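Local coordinates for protein glucosamine-6-phosphate deaminase (Thermotoga maritima, PDB 1J5X) that belongs to the SIS-domain family, alpha/beta proteins built on parallel sheets flanked by helices, at residues Gln267-Met272 with Asn303-Ala308; Glu222-Ser227 with Ser242-Thr247. One frame throughout, in Å; residues are numbered along the deposited sequence.

Contact 1: residues Gln267-Met272 with Asn303-Ala308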
loop_
_atom_site.group_PDB
_atom_site.type_symbol
_atom_site.label_atom_id
_atom_site.label_comp_id
_atom_site.label_asym_id
_atom_site.label_seq_id
_atom_site.Cartn_x
_atom_site.Cartn_y
_atom_site.Cartn_z
ATOM N N GLN A 267 -10.155 -7.152 -4.499
ATOM C CA GLN A 267 -10.279 -6.878 -3.042
ATOM C C GLN A 267 -11.755 -6.725 -2.712
ATOM O O GLN A 267 -12.394 -5.723 -3.085
ATOM C CB GLN A 267 -9.602 -5.584 -2.692
ATOM C CG GLN A 267 -8.094 -5.541 -3.051
ATOM C CD GLN A 267 -7.214 -6.484 -2.234
ATOM O OE1 GLN A 267 -7.534 -6.843 -1.096
ATOM N NE2 GLN A 267 -6.052 -6.866 -2.806
ATOM N N LYS A 268 -12.336 -7.725 -2.039
ATOM C CA LYS A 268 -13.778 -7.631 -1.699
ATOM C C LYS A 268 -14.078 -6.556 -0.641
ATOM O O LYS A 268 -13.318 -6.395 0.271
ATOM C CB LYS A 268 -14.260 -8.968 -1.130
ATOM C CG LYS A 268 -14.111 -10.156 -2.108
ATOM C CD LYS A 268 -14.780 -11.490 -1.537
ATOM C CE LYS A 268 -16.304 -11.343 -1.555
ATOM N NZ LYS A 268 -16.859 -11.254 -2.950
ATOM N N VAL A 269 -15.227 -5.870 -0.716
ATOM C CA VAL A 269 -15.537 -4.857 0.310
ATOM C C VAL A 269 -16.951 -5.172 0.864
ATOM O O VAL A 269 -17.779 -5.816 0.175
ATOM C CB VAL A 269 -15.557 -3.354 -0.250
ATOM C CG1 VAL A 269 -14.248 -2.995 -0.937
ATOM C CG2 VAL A 269 -16.643 -3.159 -1.157
ATOM N N SER A 270 -17.202 -4.726 2.085
ATOM C CA SER A 270 -18.475 -5.019 2.770
ATOM C C SER A 270 -19.681 -4.749 1.917
ATOM O O SER A 270 -19.805 -3.690 1.341
ATOM C CB SER A 270 -18.619 -4.171 4.059
ATOM O OG SER A 270 -17.448 -4.243 4.854
ATOM N N GLY A 271 -20.583 -5.717 1.885
ATOM C CA GLY A 271 -21.823 -5.533 1.162
ATOM C C GLY A 271 -21.897 -5.717 -0.344
ATOM O O GLY A 271 -23.013 -5.674 -0.876
HETATM N N MSE A 272 -20.754 -5.905 -1.023
HETATM C CA MSE A 272 -20.739 -6.009 -2.479
HETATM C C MSE A 272 -20.485 -7.360 -3.041
HETATM O O MSE A 272 -20.105 -7.494 -4.195
HETATM C CB MSE A 272 -19.727 -4.996 -3.016
HETATM C CG MSE A 272 -20.224 -3.612 -2.697
HETATM SE SE MSE A 272 -19.102 -2.307 -3.660
HETATM C CE MSE A 272 -19.728 -2.688 -5.382
ATOM N N ASN A 303 -13.630 -7.741 5.401
ATOM C CA ASN A 303 -13.900 -6.850 4.266
ATOM C C ASN A 303 -14.074 -5.411 4.726
ATOM O O ASN A 303 -14.457 -4.514 3.945
ATOM C CB ASN A 303 -15.123 -7.316 3.475
ATOM C CG ASN A 303 -14.896 -8.675 2.842
ATOM O OD1 ASN A 303 -13.771 -8.988 2.431
ATOM N ND2 ASN A 303 -15.950 -9.485 2.748
ATOM N N ASP A 304 -13.732 -5.169 5.978
ATOM C CA ASP A 304 -13.822 -3.813 6.510
ATOM C C ASP A 304 -12.518 -3.099 6.123
ATOM O O ASP A 304 -11.472 -3.769 5.982
ATOM C CB ASP A 304 -13.902 -3.829 8.016
ATOM C CG ASP A 304 -13.911 -2.461 8.575
ATOM O OD1 ASP A 304 -12.925 -2.138 9.257
ATOM O OD2 ASP A 304 -14.880 -1.688 8.279
ATOM N N TRP A 305 -12.599 -1.787 6.039
ATOM C CA TRP A 305 -11.453 -0.951 5.595
ATOM C C TRP A 305 -10.187 -1.130 6.415
ATOM O O TRP A 305 -9.093 -0.945 5.876
ATOM C CB TRP A 305 -11.815 0.538 5.605
ATOM C CG TRP A 305 -13.046 0.816 4.730
ATOM C CD1 TRP A 305 -14.259 1.323 5.149
ATOM C CD2 TRP A 305 -13.147 0.646 3.312
ATOM N NE1 TRP A 305 -15.110 1.489 4.067
ATOM C CE2 TRP A 305 -14.454 1.082 2.925
ATOM C CE3 TRP A 305 -12.275 0.163 2.319
ATOM C CZ2 TRP A 305 -14.895 1.058 1.581
ATOM C CZ3 TRP A 305 -12.729 0.133 0.985
ATOM C CH2 TRP A 305 -14.038 0.592 0.634
ATOM N N LYS A 306 -10.340 -1.457 7.700
ATOM C CA LYS A 306 -9.173 -1.646 8.568
ATOM C C LYS A 306 -8.229 -2.753 8.058
ATOM O O LYS A 306 -7.056 -2.766 8.416
ATOM C CB LYS A 306 -9.614 -2.013 10.011
ATOM C CG LYS A 306 -10.118 -0.804 10.852
ATOM C CD LYS A 306 -10.362 -1.284 12.328
ATOM C CE LYS A 306 -11.224 -0.245 13.113
ATOM N NZ LYS A 306 -12.503 0.096 12.456
ATOM N N SER A 307 -8.731 -3.701 7.269
ATOM C CA SER A 307 -7.854 -4.779 6.791
ATOM C C SER A 307 -6.850 -4.263 5.708
ATOM O O SER A 307 -6.039 -5.046 5.220
ATOM C CB SER A 307 -8.698 -5.918 6.150
ATOM O OG SER A 307 -9.439 -5.394 5.052
ATOM N N ALA A 308 -6.950 -3.002 5.323
ATOM C CA ALA A 308 -6.078 -2.462 4.274
ATOM C C ALA A 308 -4.607 -2.726 4.540
ATOM O O ALA A 308 -3.884 -3.027 3.576
ATOM C CB ALA A 308 -6.314 -0.948 4.064
HETATM O O HOH W 1 -17.139 -2.505 7.178
#

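Contact 2: residues Glu222-Ser227 with Ser242-Thr247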
loop_
_atom_site.group_PDB
_atom_site.type_symbol
_atom_site.label_atom_id
_atom_site.label_comp_id
_atom_site.label_asym_id
_atom_site.label_seq_id
_atom_site.Cartn_x
_atom_site.Cartn_y
_atom_site.Cartn_z
ATOM N N GLU A 222 -9.871 2.870 -0.215
ATOM C CA GLU A 222 -8.606 2.390 0.358
ATOM C C GLU A 222 -8.086 1.132 -0.378
ATOM O O GLU A 222 -6.841 0.981 -0.516
ATOM C CB GLU A 222 -8.726 1.991 1.819
ATOM C CG GLU A 222 -8.861 3.145 2.779
ATOM C CD GLU A 222 -10.374 3.610 2.926
ATOM O OE1 GLU A 222 -11.153 3.506 1.961
ATOM O OE2 GLU A 222 -10.746 4.135 3.997
ATOM N N PHE A 223 -8.998 0.262 -0.825
ATOM C CA PHE A 223 -8.560 -0.975 -1.524
ATOM C C PHE A 223 -8.042 -0.723 -2.936
ATOM O O PHE A 223 -7.422 -1.613 -3.534
ATOM C CB PHE A 223 -9.675 -2.000 -1.525
ATOM C CG PHE A 223 -10.004 -2.521 -0.133
ATOM C CD1 PHE A 223 -9.251 -2.093 1.002
ATOM C CD2 PHE A 223 -11.073 -3.402 0.023
ATOM C CE1 PHE A 223 -9.539 -2.539 2.293
ATOM C CE2 PHE A 223 -11.405 -3.865 1.302
ATOM C CZ PHE A 223 -10.633 -3.437 2.452
ATOM N N PHE A 224 -8.351 0.452 -3.491
ATOM C CA PHE A 224 -7.774 0.862 -4.790
ATOM C C PHE A 224 -6.308 1.205 -4.491
ATOM O O PHE A 224 -5.423 0.832 -5.252
ATOM C CB PHE A 224 -8.442 2.126 -5.354
ATOM C CG PHE A 224 -7.746 2.646 -6.574
ATOM C CD1 PHE A 224 -7.642 1.854 -7.711
ATOM C CD2 PHE A 224 -7.102 3.883 -6.530
ATOM C CE1 PHE A 224 -6.889 2.264 -8.808
ATOM C CE2 PHE A 224 -6.338 4.321 -7.647
ATOM C CZ PHE A 224 -6.229 3.498 -8.771
ATOM N N GLY A 225 -6.052 1.944 -3.406
ATOM C CA GLY A 225 -4.664 2.242 -3.042
ATOM C C GLY A 225 -3.888 0.922 -2.837
ATOM O O GLY A 225 -2.726 0.772 -3.251
ATOM N N VAL A 226 -4.547 -0.059 -2.186
ATOM C CA VAL A 226 -3.904 -1.367 -1.955
ATOM C C VAL A 226 -3.623 -1.985 -3.331
ATOM O O VAL A 226 -2.590 -2.641 -3.513
ATOM C CB VAL A 226 -4.858 -2.333 -1.184
ATOM C CG1 VAL A 226 -4.347 -3.769 -1.245
ATOM C CG2 VAL A 226 -4.971 -1.874 0.296
ATOM N N SER A 227 -4.562 -1.792 -4.259
ATOM C CA SER A 227 -4.438 -2.343 -5.633
ATOM C C SER A 227 -3.294 -1.675 -6.397
ATOM O O SER A 227 -2.500 -2.349 -7.070
ATOM C CB SER A 227 -5.790 -2.223 -6.347
ATOM O OG SER A 227 -6.738 -3.156 -5.739
ATOM N N SER A 242 1.407 -5.074 -14.938
ATOM C CA SER A 242 0.331 -5.113 -13.958
ATOM C C SER A 242 -0.329 -3.750 -13.910
ATOM O O SER A 242 0.357 -2.725 -14.101
ATOM C CB SER A 242 0.897 -5.396 -12.585
ATOM O OG SER A 242 1.697 -6.580 -12.548
ATOM N N GLU A 243 -1.601 -3.744 -13.572
ATOM C CA GLU A 243 -2.348 -2.504 -13.521
ATOM C C GLU A 243 -3.453 -2.584 -12.469
ATOM O O GLU A 243 -3.911 -3.674 -12.113
ATOM C CB GLU A 243 -2.982 -2.183 -14.868
ATOM C CG GLU A 243 -3.833 -3.296 -15.437
ATOM C CD GLU A 243 -4.306 -3.048 -16.898
ATOM O OE1 GLU A 243 -4.302 -1.888 -17.426
ATOM O OE2 GLU A 243 -4.748 -4.021 -17.525
ATOM N N ALA A 244 -3.867 -1.405 -12.004
ATOM C CA ALA A 244 -4.908 -1.351 -10.984
ATOM C C ALA A 244 -6.079 -0.448 -11.376
ATOM O O ALA A 244 -5.870 0.543 -12.040
ATOM C CB ALA A 244 -4.289 -0.892 -9.716
ATOM N N TYR A 245 -7.314 -0.790 -10.950
ATOM C CA TYR A 245 -8.464 0.033 -11.218
ATOM C C TYR A 245 -9.421 -0.068 -10.033
ATOM O O TYR A 245 -9.373 -1.064 -9.269
ATOM C CB TYR A 245 -9.260 -0.488 -12.446
ATOM C CG TYR A 245 -8.522 -0.367 -13.741
ATOM C CD1 TYR A 245 -8.516 0.841 -14.447
ATOM C CD2 TYR A 245 -7.775 -1.430 -14.223
ATOM C CE1 TYR A 245 -7.759 0.981 -15.664
ATOM C CE2 TYR A 245 -7.019 -1.314 -15.422
ATOM C CZ TYR A 245 -7.025 -0.104 -16.137
ATOM O OH TYR A 245 -6.398 0.004 -17.337
ATOM N N SER A 246 -10.302 0.926 -9.927
ATOM C CA SER A 246 -11.380 0.866 -8.927
ATOM C C SER A 246 -12.255 -0.290 -9.509
ATOM O O SER A 246 -12.487 -0.367 -10.735
ATOM C CB SER A 246 -12.191 2.181 -8.906
ATOM O OG SER A 246 -13.241 2.051 -7.955
ATOM N N THR A 247 -12.782 -1.137 -8.634
ATOM C CA THR A 247 -13.413 -2.381 -9.095
ATOM C C THR A 247 -14.316 -2.402 -10.312
ATOM O O THR A 247 -14.044 -3.188 -11.275
ATOM C CB THR A 247 -14.077 -3.068 -7.891
ATOM O OG1 THR A 247 -13.100 -3.190 -6.831
ATOM C CG2 THR A 247 -14.538 -4.490 -8.245
#

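Contact 1: residues Gln267-Met272 with Asn303-Ala308
Lys268 meets Asn303 with the foot of its side chain: Lys268 CB lies 3.6 Å from Asn303 OD1. The backbone O of Lys268 also faces that OD1, but both are acceptors and no bond joins them. Asn303 ND2 bonds to the backbone O of Glu295. Lys268 itself runs away from the contact. Its chain bends at chi3 and chi4 (71° and 66°), and NZ ends among Glu292, Glu276 and Asp273, with a salt bridge to each.

Val269 turns its CB away from the 303-308 segment, yet one branch still reaches the indole. Val269 CG1 sits 3.9 Å from Trp305 CH2, at the six-membered end of the ring system, and approaches it obliquely. The indole also makes a cation-pi contact with Arg76 and an edge-to-face contact with Phe223.

Both segments lie in the connections after neighbouring parallel strands, 262-267 and 289-293, and residues 305-307 form a short 3-10 segment. Each connection leads on to a helix, as in the alternating alpha/beta layout of an SIS-type fold. The first includes a type II beta turn from Val269 to Met272, and Met272 is the N-cap of helix 273-285.

Ser270 makes the polar link. Ser270 N donates a weak bond to Asn303 O (3.3 Å, 139° at the hydrogen). Ser270 OG lies 3.1 Å from Asn303 O, a weak pairing whose proton has another acceptor within reach. A water bridges further along, 2.9 Å from Ser270 OG and donating to Asp304 OD2 at 2.6 Å. The other carboxylate oxygen, Asp304 OD1, accepts from Lys306 N in an Asx turn, with the donor above the carboxylate plane.

Contact 2: residues Glu222-Ser227 with Ser242-Thr247
Phe224 lays one side of its ring along the backbone of the strand. CG stands anti to the backbone N (chi1 173°), which swings the ring off the helix toward residues 244-246. Phe224 CD1 comes within 3.5 Å of Tyr245 C, and this approach is oblique. Phe224 CE1 is 3.6 Å from Tyr245 CA. Ala244 O lies at the ring edge, near its plane, 3.8 Å from Phe224 CE1. The phenyl ring therefore packs mainly on peptide atoms, and the CB of Tyr245 points away from the helix.

Ser227 meets Ala244 one turn further on. The methyl CB of Ala244 points at the helix and touches Ser227 O at 3.5 Å and Ser227 CB at 3.9 Å. The hydroxyl of Ser227 is turned back on its own helix. With chi1 at -70°, Ser227 OG lies beside the backbone N and donates to Phe223 O at 2.8 Å. That carbonyl also accepts from Ser227 N, so two donors of one residue grip it. No hydrogen bond crosses between the segments.

The helix and strand segments run antiparallel, at 173°, with their axes 7.6 Å apart. They belong to the beta-alpha-beta unit of strand 214-218, helix 222-238 and strand 241-245. Strand 241-245 is an outermost strand of its parallel sheet and pairs with 214-218, while Phe224 also touches Leu68 and Tyr72 of helix 62-78.

Contact 2 closes before contact 1 opens along the chain, and their centres lie about 13 Å apart. The start of helix 222-238 joins them. Phe223, on the helix of contact 2, puts its ring against the loops of contact 1. Phe223 CD2 is 3.3 Å from Val269 CG1, Phe223 CE2 is 3.3 Å from Lys268 O, and Phe223 CZ is 3.5 Å from Ser307 OG. Glu222 adds a further touch, with Glu222 OE1 3.5 Å from Trp305 CE3, while Glu222 OE2 forms a salt bridge with Arg76. Contact 1 joins the connections after strands 262-267 and 289-293. Contact 2 packs helix 222-238 on the outermost strand 241-245 of the same sheet.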